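Local coordinates for oxidoreductase YdhF (Escherichia coli, PDB 1OG6), which binds NADPH as an alpha/beta-barrel member of the aldo/keto reductase family and may function as an oxidoreductase, at residues C[230-233]-C[234-238]. Numbering follows the deposited sequence.
Sequences LAVV and AEELN
Val-233 and Leu-237 pack side by side, one helical turn apart: Val-233 CG1 meets Leu-237 CD1 at 3.6 Å. A chi1 of 177° puts Val-233 CG1 anti to its backbone N, while in Leu-237 chi1 sets CG and a chi2 of 174° carries CD1 to the valine. Beneath them Leu-237 N donates to Val-233 O (2.8 Å). The preceding i to i+4 bonds also hold, from Ala-234 N to Leu-230 O (2.7 Å), Glu-235 N to Ala-231 O (3.2 Å) and Glu-236 N to Val-232 O (3.3 Å). Glu-235 N also bonds to Val-232 O (2.8 Å), giving that oxygen two donors. Glu-236 runs alongside Val-232, while its OE1 takes a salt bridge from Arg-287 and a hydrogen bond from Gln-284, both on helix 282-293. Val-233 and Leu-237 meet the same helix, and Leu-230 touches both it, through Ile-288, and helix 242-251. Asn-238, with phi 69°, is the C-prime residue of a Schellman motif closing helix 224-237 through Ala-239 N to Ala-234 O and a weak bond from Asn-238 N to Glu-235 O (3.4 Å). Side-chain packing and the Arg-287 link thus join this helix end to helix 282-293, probably stabilising the charged form of Glu-236.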
ATOM      1  N   LEU C 230      -8.221  25.864  17.710  1.00 26.12           N
ATOM      2  CA  LEU C 230      -8.115  26.761  16.575  1.00 25.66           C
ATOM      3  C   LEU C 230      -8.243  28.207  17.025  1.00 25.84           C
ATOM      4  O   LEU C 230      -7.485  29.061  16.583  1.00 26.45           O
ATOM      5  CB  LEU C 230      -9.190  26.440  15.546  1.00 24.64           C
ATOM      6  CG  LEU C 230      -8.972  25.135  14.786  1.00 24.17           C
ATOM      7  CD1 LEU C 230     -10.128  24.908  13.844  1.00 25.16           C
ATOM      8  CD2 LEU C 230      -7.676  25.196  14.014  1.00 24.83           C
ATOM      9  N   ALA C 231      -9.192  28.485  17.910  1.00 26.29           N
ATOM     10  CA  ALA C 231      -9.382  29.847  18.397  1.00 25.75           C
ATOM     11  C   ALA C 231      -8.126  30.350  19.094  1.00 26.56           C
ATOM     12  O   ALA C 231      -7.738  31.505  18.916  1.00 26.43           O
ATOM     13  CB  ALA C 231     -10.549  29.906  19.343  1.00 25.32           C
ATOM     14  N   VAL C 232      -7.498  29.483  19.893  1.00 26.63           N
ATOM     15  CA  VAL C 232      -6.275  29.842  20.604  1.00 24.74           C
ATOM     16  C   VAL C 232      -5.226  30.230  19.587  1.00 26.81           C
ATOM     17  O   VAL C 232      -4.742  31.366  19.584  1.00 29.33           O
ATOM     18  CB  VAL C 232      -5.714  28.674  21.415  1.00 22.05           C
ATOM     19  CG1 VAL C 232      -4.357  29.031  21.959  1.00 19.04           C
ATOM     20  CG2 VAL C 232      -6.644  28.337  22.542  1.00 22.13           C
ATOM     21  N   VAL C 233      -4.874  29.286  18.717  1.00 25.93           N
ATOM     22  CA  VAL C 233      -3.870  29.556  17.696  1.00 25.79           C
ATOM     23  C   VAL C 233      -4.238  30.809  16.894  1.00 26.28           C
ATOM     24  O   VAL C 233      -3.369  31.602  16.542  1.00 26.52           O
ATOM     25  CB  VAL C 233      -3.703  28.356  16.730  1.00 24.58           C
ATOM     26  CG1 VAL C 233      -2.710  28.701  15.647  1.00 23.80           C
ATOM     27  CG2 VAL C 233      -3.217  27.137  17.485  1.00 24.80           C
ATOM     28  N   ALA C 234      -5.528  30.992  16.624  1.00 26.46           N
ATOM     29  CA  ALA C 234      -5.993  32.139  15.857  1.00 26.73           C
ATOM     30  C   ALA C 234      -5.468  33.424  16.462  1.00 28.41           C
ATOM     31  O   ALA C 234      -5.110  34.352  15.748  1.00 28.93           O
ATOM     32  CB  ALA C 234      -7.502  32.166  15.816  1.00 24.72           C
ATOM     33  N   GLU C 235      -5.414  33.474  17.788  1.00 30.52           N
ATOM     34  CA  GLU C 235      -4.933  34.661  18.476  1.00 31.28           C
ATOM     35  C   GLU C 235      -3.426  34.771  18.348  1.00 29.86           C
ATOM     36  O   GLU C 235      -2.890  35.872  18.262  1.00 30.04           O
ATOM     37  CB  GLU C 235      -5.323  34.613  19.951  1.00 34.67           C
ATOM     38  CG  GLU C 235      -4.930  35.858  20.720  1.00 40.37           C
ATOM     39  CD  GLU C 235      -5.146  35.712  22.213  1.00 44.19           C
ATOM     40  OE1 GLU C 235      -6.315  35.596  22.634  1.00 47.42           O
ATOM     41  OE2 GLU C 235      -4.145  35.708  22.965  1.00 44.99           O
ATOM     42  N   GLU C 236      -2.751  33.625  18.329  1.00 28.80           N
ATOM     43  CA  GLU C 236      -1.292  33.564  18.200  1.00 27.86           C
ATOM     44  C   GLU C 236      -0.788  33.944  16.800  1.00 28.16           C
ATOM     45  O   GLU C 236       0.316  34.472  16.645  1.00 27.39           O
ATOM     46  CB  GLU C 236      -0.811  32.160  18.558  1.00 26.43           C
ATOM     47  CG  GLU C 236      -0.794  31.895  20.043  1.00 26.80           C
ATOM     48  CD  GLU C 236      -0.694  30.427  20.380  1.00 26.40           C
ATOM     49  OE1 GLU C 236       0.024  29.693  19.677  1.00 25.10           O
ATOM     50  OE2 GLU C 236      -1.333  30.011  21.365  1.00 27.99           O
ATOM     51  N   LEU C 237      -1.601  33.657  15.785  1.00 29.05           N
ATOM     52  CA  LEU C 237      -1.270  33.963  14.396  1.00 28.04           C
ATOM     53  C   LEU C 237      -1.900  35.298  14.025  1.00 28.92           C
ATOM     54  O   LEU C 237      -1.580  35.877  12.993  1.00 29.17           O
ATOM     55  CB  LEU C 237      -1.817  32.878  13.461  1.00 24.82           C
ATOM     56  CG  LEU C 237      -1.300  31.447  13.558  1.00 23.99           C
ATOM     57  CD1 LEU C 237      -2.091  30.553  12.635  1.00 22.34           C
ATOM     58  CD2 LEU C 237       0.160  31.408  13.185  1.00 24.73           C
ATOM     59  N   ASN C 238      -2.800  35.778  14.877  1.00 30.48           N
ATOM     60  CA  ASN C 238      -3.498  37.038  14.646  1.00 32.94           C
ATOM     61  C   ASN C 238      -4.455  36.884  13.471  1.00 32.42           C
ATOM     62  O   ASN C 238      -4.702  37.840  12.739  1.00 34.71           O
ATOM     63  CB  ASN C 238      -2.501  38.168  14.356  1.00 35.48           C
ATOM     64  CG  ASN C 238      -1.647  38.525  15.568  1.00 40.00           C
ATOM     65  OD1 ASN C 238      -0.578  39.133  15.430  1.00 42.03           O
ATOM     66  ND2 ASN C 238      -2.121  38.160  16.763  1.00 40.44           N
TER